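Local coordinates for protein phenylalanine--tRNA ligase beta subunit (Bacteroides fragilis, PDB 3IG2) that forms, with the alpha subunit, the tetrameric enzyme that attaches phenylalanine to its tRNA at the expense of ATP, this part being the beta chain's catalytic-like core domain, at residues Gln10-Glu15 and Phe148-Leu153; Glu40-Lys45 and Met61-Leu66; Gly161-Ser164 and Thr170-Thr173; Leu172-Lys177 and Arg181-Gly186. All coordinates share one frame; numbering follows the deposited sequence.

Contact 1. Residues Gln10-Glu15 and Phe148-Leu153; sequences QNLVAE and FKRLGL
Leu12 lies over one face of the Arg150 guanidinium, its CG 3.7 Å from Arg150 CZ and almost above the centre of the flat group. The two side chains cross at about a right angle; the branch point CG makes the closest approach, with Leu12 CD2 a little farther off, near Arg150 NH1. Arg150 sets out with CG anti to its backbone N (chi1 -168°) and is then bent at chi2 and chi3, which brings the guanidinium flat against Leu12. The aliphatic root of the arginine is used as well: Arg150 CG packs 4.1 Å from Val13 CG2, the two side chains running past each other in opposite directions. The same methyl, Val13 CG2, meets Leu151 CD2 at 3.9 Å, this time with the side chains crossed.

Here the last turn of helix 134-150 packs on helix 6-19, and the chain leaves the former through a Schellman motif. Gly152 has positive phi, while its N bonds to Lys149 O at 2.9 Å and Leu153 N reaches back to Phe148 O at 3.0 Å. Trp209 of helix 209-212 touches both Val13 and Leu151 and so extends this apolar packing. Val13 is buried, whereas Arg150 lies at the exposed side of the contact and also touches Gln16. Glu15 OE1 stays 6.4 Å from Arg150 NH2, a separation at which the opposite charges may attract without pairing. One residue before Arg150, Lys149 forms a salt bridge with Glu40 of the second subunit.

Contact 2. Residues Glu40-Lys45 and Met61-Leu66; sequences ESYPSK and MRQTLL
Tyr42 and Gln63 are the residues whose CA atoms come nearest, 6.6 Å apart, between two segments that are largely irregular. Residues 40-45 run through a loop into a short 3-10 turn at Ser44 and Lys45, while residues 61-66 leave strand 60-61 and lead into helix 66-75. The CB atoms of Tyr42, Gln63 and Thr64 all point toward the opposite segment.

The phenol ring of Tyr42 lies with one face on Thr64: Thr64 CB is 3.9 Å from the ring centroid and 7° off the ring normal, a nearly vertical CH-pi contact. Gln63 extends its chain past the root of the ring, bringing CD within 3.7 Å of Tyr42 CB, with its amide plane almost perpendicular (88°) to the phenol. That amide also lies against Pro43. Thr64 points OG1 away from its own backbone N (chi1 178°), where the hydroxyl accepts a nearly straight bond of 3.1 Å from Leu66 N. A water 2.7 Å from Thr64 OG1 and 3.0 Å from Tyr42 OH bridges the two hydroxyls. Nearby, the hydroxyl of Tyr36 is held by Gln63 N, and Tyr204 of strand 200-207 touches Thr64.

The Thr64 bond is a threonine capping interaction at the start of helix 66-75, here linked through one water to the Tyr42 hydroxyl of the neighbouring loop in the catalytic-like domain.

Contact 3. Residues Gly161-Ser164 and Thr170-Thr173; sequences GNLS and TALT
Gly161 and Thr173 form an antiparallel hydrogen-bonded pair, exchanging Gly161 N to Thr173 O and Thr173 N to Gly161 O, each 2.9 Å long. Two residues along, Leu163 pairs with Ala171 less regularly. The bond from Leu163 N to Ala171 O is also 2.9 Å, but the donor sits above the carbonyl plane, 44° out of it, and the return bond from Ala171 N to Leu163 O is weak. Between them Asn162 and Leu172 make the non-hydrogen-bonded pair, where Leu172 CA gives a CA-H...O contact of 3.3 Å to Gly161 O.

Among polar side-chain contacts, Thr173 OG1 sits between its backbone N and carbonyl carbon (chi1 60°), next to Gly161, whose N gives it a weak bond; its stronger partner is Asn175 ND2.

Apolar contacts gather on the face carrying Leu163, Ala171 and Thr173. Leu163 CB meets Ala171 CB at 3.9 Å, and Leu163 CD1 lies 3.9 Å from Thr173 CG2, the side chains of Leu163 and Thr173 crossing at about a right angle. On the other face Asn162 and Leu172 run side by side, Asn162 OD1 lying 4.0 Å from Leu172 CD2, which also comes 3.5 Å from Gly161 O.

The segments form a beta hairpin whose first strand, 159-163, is outermost in the mixed sheet within this chain. Strand 181-188 lies beyond 171-175, and Thr170 reaches Glu133, just before helix 134-150.

Contact 4. Residues Leu172-Lys177 and Arg181-Gly186; sequences LTVNTK and RLATFG
Val174 faces both Leu182 and Ala183, a classic beta bulge in the hairpin of strands 171-175 and 181-188. Its mark is Val174 O, a single carbonyl oxygen gripped by two amides: Leu182 N at 2.8 Å and the more distant Ala183 N at 3.3 Å. Val174 N in turn bonds to Ala183 O. Beyond the bulge the register is regular, and Leu172 and Phe185 exchange a pair of nearly straight backbone bonds. On the other side of it, Asn175 lies opposite Arg181 as a non-hydrogen-bonded pair.

Apolar packing falls on the face of Leu172, Val174 and Phe185. In Phe185 a chi1 of 58° places CG between its own backbone N and carbonyl carbon, and Leu172 CB lies over one face of the ring, displaced toward the rim, 3.8 Å from Phe185 CZ. Val174 CG2 comes instead to the ring edge, at Phe185 CE2. Helix 134-150 packs on this face. Nearer the turn, Thr176 CG2 meets both methyls of Leu182.

Polar side chains gather on the opposite face around Arg181, whose chain folds back at chi2 and chi3. Thr173 CG2 sits over the centre of the guanidinium, 3.5 Å from Arg181 CZ. At the edge of that group Arg181 NE gives a 3.0 Å bond to Asn175 OD1, the amide standing steeply across it. The guanidinium is fixed at another corner too: Arg181 NH1 donates to Thr184 OG1 at 2.8 Å, the oxygen lying 21° out of the guanidinium plane.

Overall arrangement
Contacts 3 and 4 share Leu172 and Thr173 and join three successive strands of the mixed sheet, with centres 8 Å apart; Leu163 CD1 of one meets Thr184 CG2 of the other at 3.9 Å. Contact 1 lies at the end of helix 134-150 and meets contact 4 through Phe148, whose CZ packs 3.7 Å from Ala183 CB. Contact 2 stands apart, its centre 26 Å from that of contact 1, on the opposite side of the chain's centre, and about 6 Å from contact 4 at the nearest atoms. All four belong to the catalytic-like domain, related to the class II synthetase fold; in PheRS enzymes catalysis is carried out by the alpha subunit, which is not part of this fragment.

Contact 1. Residues Gln10-Glu15 and Phe148-Leu153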
# COMPACT_ATOMS: atom_id res chain seq x y z
N GLN B 10 -21.88 -4.02 -7.81
CA GLN B 10 -21.46 -5.05 -6.88
C GLN B 10 -20.01 -5.42 -7.12
O GLN B 10 -19.25 -5.59 -6.18
CB GLN B 10 -22.30 -6.33 -7.05
CG GLN B 10 -23.69 -6.26 -6.47
CD GLN B 10 -24.43 -7.59 -6.57
OE1 GLN B 10 -23.96 -8.62 -6.06
NE2 GLN B 10 -25.61 -7.56 -7.21
N ASN B 11 -19.64 -5.57 -8.40
CA ASN B 11 -18.28 -5.92 -8.77
C ASN B 11 -17.32 -4.81 -8.35
O ASN B 11 -16.25 -5.09 -7.77
CB ASN B 11 -18.17 -6.20 -10.28
CG ASN B 11 -16.72 -6.47 -10.71
OD1 ASN B 11 -16.11 -7.46 -10.30
ND2 ASN B 11 -16.18 -5.57 -11.54
N LEU B 12 -17.71 -3.55 -8.59
CA LEU B 12 -16.88 -2.40 -8.26
C LEU B 12 -16.63 -2.34 -6.75
O LEU B 12 -15.50 -2.13 -6.30
CB LEU B 12 -17.55 -1.12 -8.77
CG LEU B 12 -17.06 -0.35 -10.01
CD1 LEU B 12 -16.04 -1.08 -10.93
CD2 LEU B 12 -18.24 0.22 -10.81
N VAL B 13 -17.69 -2.55 -5.97
CA VAL B 13 -17.58 -2.53 -4.50
C VAL B 13 -16.73 -3.68 -3.96
O VAL B 13 -15.93 -3.49 -3.04
CB VAL B 13 -18.96 -2.46 -3.81
CG1 VAL B 13 -18.86 -2.71 -2.31
CG2 VAL B 13 -19.59 -1.07 -4.05
N ALA B 14 -16.88 -4.86 -4.58
CA ALA B 14 -16.07 -6.03 -4.24
C ALA B 14 -14.60 -5.78 -4.50
O ALA B 14 -13.75 -6.10 -3.64
CB ALA B 14 -16.54 -7.25 -5.01
N GLU B 15 -14.28 -5.21 -5.66
CA GLU B 15 -12.90 -4.89 -6.02
C GLU B 15 -12.30 -3.89 -5.05
O GLU B 15 -11.13 -4.02 -4.64
CB GLU B 15 -12.81 -4.37 -7.46
CG GLU B 15 -13.32 -5.38 -8.52
CD GLU B 15 -13.12 -4.89 -9.96
OE1 GLU B 15 -12.99 -3.67 -10.17
OE2 GLU B 15 -13.08 -5.74 -10.89
N PHE B 148 -20.51 4.17 -0.30
CA PHE B 148 -21.51 5.14 -0.76
C PHE B 148 -21.00 5.98 -1.94
O PHE B 148 -21.72 6.17 -2.91
CB PHE B 148 -22.01 6.04 0.36
CG PHE B 148 -22.83 5.33 1.40
CD1 PHE B 148 -23.40 4.07 1.14
CD2 PHE B 148 -23.08 5.93 2.62
CE1 PHE B 148 -24.18 3.45 2.08
CE2 PHE B 148 -23.86 5.29 3.56
CZ PHE B 148 -24.42 4.05 3.29
N LYS B 149 -19.78 6.50 -1.83
CA LYS B 149 -19.18 7.29 -2.90
C LYS B 149 -19.08 6.51 -4.19
O LYS B 149 -19.34 7.05 -5.28
CB LYS B 149 -17.78 7.77 -2.49
CG LYS B 149 -17.82 8.85 -1.46
CD LYS B 149 -16.42 9.29 -1.04
CE LYS B 149 -16.48 10.64 -0.35
NZ LYS B 149 -15.15 11.06 0.19
N ARG B 150 -18.72 5.23 -4.06
CA ARG B 150 -18.57 4.33 -5.20
C ARG B 150 -19.92 4.17 -5.89
O ARG B 150 -19.98 4.04 -7.11
CB ARG B 150 -18.00 2.99 -4.74
CG ARG B 150 -17.54 2.05 -5.85
CD ARG B 150 -17.26 2.81 -7.12
NE ARG B 150 -15.97 2.48 -7.68
CZ ARG B 150 -15.54 2.88 -8.87
NH1 ARG B 150 -16.31 3.65 -9.63
NH2 ARG B 150 -14.34 2.51 -9.30
N LEU B 151 -21.00 4.22 -5.11
CA LEU B 151 -22.34 4.08 -5.68
C LEU B 151 -22.86 5.43 -6.18
O LEU B 151 -23.97 5.52 -6.66
CB LEU B 151 -23.32 3.45 -4.68
CG LEU B 151 -22.90 2.10 -4.03
CD1 LEU B 151 -23.87 1.62 -2.93
CD2 LEU B 151 -22.74 1.00 -5.07
N GLY B 152 -22.06 6.47 -6.05
CA GLY B 152 -22.49 7.80 -6.48
C GLY B 152 -23.58 8.39 -5.60
O GLY B 152 -24.29 9.31 -6.02
N LEU B 153 -23.72 7.86 -4.38
CA LEU B 153 -24.70 8.36 -3.42
C LEU B 153 -24.26 9.69 -2.88
O LEU B 153 -23.07 9.91 -2.61
CB LEU B 153 -24.91 7.39 -2.26
CG LEU B 153 -26.22 6.62 -2.08
CD1 LEU B 153 -26.22 6.11 -0.65
CD2 LEU B 153 -27.47 7.50 -2.31

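Contact 2. Residues Glu40-Lys45 and Met61-Leu66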
# COMPACT_ATOMS: atom_id res chain seq x y z
N GLU B 40 -35.31 -8.15 19.07
CA GLU B 40 -36.26 -7.13 18.65
C GLU B 40 -35.92 -6.61 17.26
O GLU B 40 -36.81 -6.21 16.52
CB GLU B 40 -36.31 -5.96 19.66
N SER B 41 -34.64 -6.63 16.89
CA SER B 41 -34.25 -6.07 15.60
C SER B 41 -34.67 -6.99 14.45
O SER B 41 -35.14 -6.51 13.42
CB SER B 41 -32.75 -5.76 15.57
OG SER B 41 -32.01 -6.91 15.97
N TYR B 42 -34.51 -8.30 14.65
CA TYR B 42 -35.00 -9.31 13.69
C TYR B 42 -35.81 -10.35 14.45
O TYR B 42 -35.29 -11.41 14.78
CB TYR B 42 -33.86 -9.99 12.90
CG TYR B 42 -33.06 -8.97 12.14
CD1 TYR B 42 -33.46 -8.53 10.88
CD2 TYR B 42 -31.93 -8.39 12.72
CE1 TYR B 42 -32.74 -7.53 10.21
CE2 TYR B 42 -31.22 -7.42 12.08
CZ TYR B 42 -31.62 -6.99 10.83
OH TYR B 42 -30.87 -6.01 10.25
N PRO B 43 -37.10 -10.04 14.71
CA PRO B 43 -37.89 -10.89 15.60
C PRO B 43 -38.11 -12.29 15.09
O PRO B 43 -38.21 -12.54 13.88
CB PRO B 43 -39.22 -10.16 15.70
CG PRO B 43 -38.96 -8.79 15.17
CD PRO B 43 -37.89 -8.91 14.19
N SER B 44 -38.15 -13.21 16.03
CA SER B 44 -38.43 -14.59 15.76
C SER B 44 -39.76 -14.75 14.97
O SER B 44 -39.86 -15.58 14.07
CB SER B 44 -38.41 -15.32 17.10
OG SER B 44 -39.27 -16.41 17.11
N LYS B 45 -40.75 -13.90 15.26
CA LYS B 45 -42.04 -14.03 14.58
C LYS B 45 -41.98 -13.67 13.11
O LYS B 45 -42.90 -14.02 12.38
CB LYS B 45 -43.13 -13.23 15.29
CG LYS B 45 -42.96 -11.72 15.29
CD LYS B 45 -44.22 -11.03 15.92
CE LYS B 45 -43.98 -9.56 16.22
NZ LYS B 45 -43.10 -8.92 15.18
N MSE B 61 -34.99 -19.78 6.96
CA MSE B 61 -34.17 -18.96 6.08
C MSE B 61 -33.72 -17.73 6.84
O MSE B 61 -34.51 -17.15 7.59
CB MSE B 61 -34.97 -18.54 4.84
CG MSE B 61 -35.52 -19.76 4.05
SE MSE B 61 -34.15 -21.05 3.58
CE MSE B 61 -33.19 -20.06 2.18
N ARG B 62 -32.48 -17.29 6.61
CA ARG B 62 -31.92 -16.19 7.41
C ARG B 62 -32.69 -14.88 7.23
O ARG B 62 -33.16 -14.54 6.14
CB ARG B 62 -30.44 -15.98 7.10
CG ARG B 62 -30.18 -15.63 5.63
CD ARG B 62 -28.65 -15.42 5.36
NE ARG B 62 -28.45 -15.15 3.94
CZ ARG B 62 -27.33 -15.36 3.27
NH1 ARG B 62 -26.25 -15.85 3.87
NH2 ARG B 62 -27.29 -15.07 1.97
N GLN B 63 -32.81 -14.15 8.34
CA GLN B 63 -33.40 -12.82 8.33
C GLN B 63 -32.32 -11.76 8.24
O GLN B 63 -32.58 -10.65 7.79
CB GLN B 63 -34.20 -12.61 9.62
CG GLN B 63 -35.48 -11.88 9.41
CD GLN B 63 -36.28 -11.67 10.70
OE1 GLN B 63 -36.41 -12.57 11.56
NE2 GLN B 63 -36.85 -10.49 10.82
N THR B 64 -31.12 -12.10 8.72
CA THR B 64 -29.99 -11.18 8.71
C THR B 64 -28.75 -11.94 8.26
O THR B 64 -28.63 -13.15 8.53
CB THR B 64 -29.73 -10.53 10.13
OG1 THR B 64 -28.59 -9.67 10.09
CG2 THR B 64 -29.52 -11.59 11.23
N LEU B 65 -27.82 -11.23 7.63
CA LEU B 65 -26.49 -11.78 7.39
C LEU B 65 -25.61 -11.94 8.62
O LEU B 65 -24.63 -12.71 8.61
CB LEU B 65 -25.72 -10.90 6.39
CG LEU B 65 -26.33 -10.80 4.98
CD1 LEU B 65 -25.39 -10.03 4.12
CD2 LEU B 65 -26.58 -12.17 4.42
N LEU B 66 -25.91 -11.21 9.67
CA LEU B 66 -24.96 -11.09 10.78
C LEU B 66 -24.40 -12.42 11.26
O LEU B 66 -23.16 -12.59 11.36
CB LEU B 66 -25.64 -10.41 11.97
CG LEU B 66 -24.87 -10.39 13.28
CD1 LEU B 66 -23.62 -9.55 13.13
CD2 LEU B 66 -25.76 -9.82 14.35
O HOH W 1 -28.09 -7.03 9.72

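Contact 3. Residues Gly161-Ser164 and Thr170-Thr173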
# COMPACT_ATOMS: atom_id res chain seq x y z
N GLY B 161 -28.81 8.46 12.22
CA GLY B 161 -29.45 8.35 13.54
C GLY B 161 -28.57 7.53 14.46
O GLY B 161 -27.71 6.78 14.01
N ASN B 162 -28.79 7.66 15.76
CA ASN B 162 -28.08 6.82 16.69
C ASN B 162 -28.88 5.57 17.02
O ASN B 162 -30.10 5.57 16.93
CB ASN B 162 -27.67 7.62 17.94
CG ASN B 162 -26.62 8.66 17.62
OD1 ASN B 162 -25.48 8.52 18.02
ND2 ASN B 162 -26.99 9.67 16.85
N LEU B 163 -28.19 4.48 17.36
CA LEU B 163 -28.87 3.21 17.60
C LEU B 163 -28.09 2.40 18.61
O LEU B 163 -26.85 2.38 18.60
CB LEU B 163 -29.00 2.43 16.29
CG LEU B 163 -30.08 1.37 15.99
CD1 LEU B 163 -29.46 0.29 15.14
CD2 LEU B 163 -30.76 0.71 17.20
N SER B 164 -28.84 1.72 19.47
CA SER B 164 -28.31 0.73 20.40
C SER B 164 -29.41 -0.30 20.56
O SER B 164 -30.53 0.06 20.89
CB SER B 164 -28.04 1.39 21.75
OG SER B 164 -27.45 0.47 22.64
N THR B 170 -23.21 0.14 20.34
CA THR B 170 -23.17 1.50 19.78
C THR B 170 -23.27 1.39 18.24
O THR B 170 -22.54 0.60 17.62
CB THR B 170 -21.86 2.20 20.16
OG1 THR B 170 -21.68 2.15 21.58
CG2 THR B 170 -21.86 3.66 19.73
N ALA B 171 -24.16 2.18 17.63
CA ALA B 171 -24.39 2.08 16.20
C ALA B 171 -24.91 3.34 15.57
O ALA B 171 -25.48 4.18 16.25
CB ALA B 171 -25.36 0.95 15.91
N LEU B 172 -24.76 3.43 14.25
CA LEU B 172 -25.37 4.50 13.46
C LEU B 172 -26.29 3.91 12.42
O LEU B 172 -26.00 2.85 11.85
CB LEU B 172 -24.30 5.34 12.76
CG LEU B 172 -23.41 6.20 13.66
CD1 LEU B 172 -22.31 6.91 12.86
CD2 LEU B 172 -24.25 7.20 14.46
N THR B 173 -27.39 4.60 12.16
CA THR B 173 -28.26 4.24 11.03
C THR B 173 -28.13 5.31 9.96
O THR B 173 -27.94 6.50 10.28
CB THR B 173 -29.73 4.14 11.43
OG1 THR B 173 -30.17 5.41 11.95
CG2 THR B 173 -29.92 3.07 12.49

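Contact 4. Residues Leu172-Lys177 and Arg181-Gly186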
# COMPACT_ATOMS: atom_id res chain seq x y z
N LEU B 172 -24.76 3.43 14.25
CA LEU B 172 -25.37 4.50 13.46
C LEU B 172 -26.29 3.91 12.42
O LEU B 172 -26.00 2.85 11.85
CB LEU B 172 -24.30 5.34 12.76
CG LEU B 172 -23.41 6.20 13.66
CD1 LEU B 172 -22.31 6.91 12.86
CD2 LEU B 172 -24.25 7.20 14.46
N THR B 173 -27.39 4.60 12.16
CA THR B 173 -28.26 4.24 11.03
C THR B 173 -28.13 5.31 9.96
O THR B 173 -27.94 6.50 10.28
CB THR B 173 -29.73 4.14 11.43
OG1 THR B 173 -30.17 5.41 11.95
CG2 THR B 173 -29.92 3.07 12.49
N VAL B 174 -28.25 4.89 8.71
CA VAL B 174 -28.21 5.80 7.60
C VAL B 174 -29.52 5.64 6.89
O VAL B 174 -29.91 4.51 6.57
CB VAL B 174 -27.04 5.52 6.65
CG1 VAL B 174 -27.06 6.49 5.48
CG2 VAL B 174 -25.70 5.63 7.42
N ASN B 175 -30.22 6.76 6.67
CA ASN B 175 -31.59 6.75 6.15
C ASN B 175 -31.79 7.80 5.08
O ASN B 175 -31.05 8.77 5.03
CB ASN B 175 -32.56 7.01 7.31
CG ASN B 175 -32.29 6.11 8.50
OD1 ASN B 175 -32.96 5.10 8.68
ND2 ASN B 175 -31.28 6.47 9.32
N THR B 176 -32.76 7.61 4.21
CA THR B 176 -33.15 8.70 3.30
C THR B 176 -33.91 9.75 4.12
O THR B 176 -34.32 9.49 5.27
CB THR B 176 -34.05 8.23 2.12
OG1 THR B 176 -35.28 7.69 2.62
CG2 THR B 176 -33.35 7.17 1.27
N LYS B 177 -34.11 10.92 3.53
CA LYS B 177 -34.92 11.94 4.20
C LYS B 177 -36.32 11.43 4.48
O LYS B 177 -36.94 11.78 5.48
CB LYS B 177 -34.93 13.24 3.41
CG LYS B 177 -33.64 14.02 3.61
CD LYS B 177 -33.40 15.06 2.53
CE LYS B 177 -32.34 16.03 3.01
NZ LYS B 177 -31.76 16.76 1.87
N ARG B 181 -34.43 2.98 5.53
CA ARG B 181 -33.13 2.53 6.00
C ARG B 181 -32.23 2.10 4.84
O ARG B 181 -32.63 1.30 4.01
CB ARG B 181 -33.29 1.36 6.98
CG ARG B 181 -31.94 0.96 7.65
CD ARG B 181 -31.46 2.10 8.57
NE ARG B 181 -32.40 2.31 9.68
CZ ARG B 181 -32.53 1.50 10.73
NH1 ARG B 181 -31.75 0.44 10.85
NH2 ARG B 181 -33.42 1.77 11.67
N LEU B 182 -31.02 2.63 4.80
CA LEU B 182 -30.07 2.28 3.74
C LEU B 182 -28.89 1.48 4.28
O LEU B 182 -28.34 0.65 3.57
CB LEU B 182 -29.53 3.53 3.06
CG LEU B 182 -30.53 4.48 2.40
CD1 LEU B 182 -29.80 5.72 1.92
CD2 LEU B 182 -31.30 3.85 1.24
N ALA B 183 -28.52 1.75 5.53
CA ALA B 183 -27.41 1.10 6.16
C ALA B 183 -27.51 1.21 7.67
O ALA B 183 -28.14 2.13 8.22
CB ALA B 183 -26.08 1.70 5.68
N THR B 184 -26.91 0.24 8.34
CA THR B 184 -26.78 0.23 9.77
C THR B 184 -25.37 -0.31 10.07
O THR B 184 -24.93 -1.28 9.45
CB THR B 184 -27.82 -0.73 10.39
OG1 THR B 184 -29.16 -0.26 10.10
CG2 THR B 184 -27.64 -0.84 11.85
N PHE B 185 -24.64 0.31 10.99
CA PHE B 185 -23.29 -0.18 11.28
C PHE B 185 -22.86 0.24 12.67
O PHE B 185 -23.21 1.32 13.11
CB PHE B 185 -22.25 0.28 10.24
CG PHE B 185 -22.14 1.78 10.11
CD1 PHE B 185 -21.22 2.49 10.88
CD2 PHE B 185 -22.93 2.46 9.20
CE1 PHE B 185 -21.11 3.86 10.76
CE2 PHE B 185 -22.83 3.84 9.08
CZ PHE B 185 -21.92 4.53 9.85
N GLY B 186 -22.09 -0.61 13.33
CA GLY B 186 -21.62 -0.35 14.67
C GLY B 186 -20.90 -1.51 15.34
O GLY B 186 -20.45 -2.42 14.67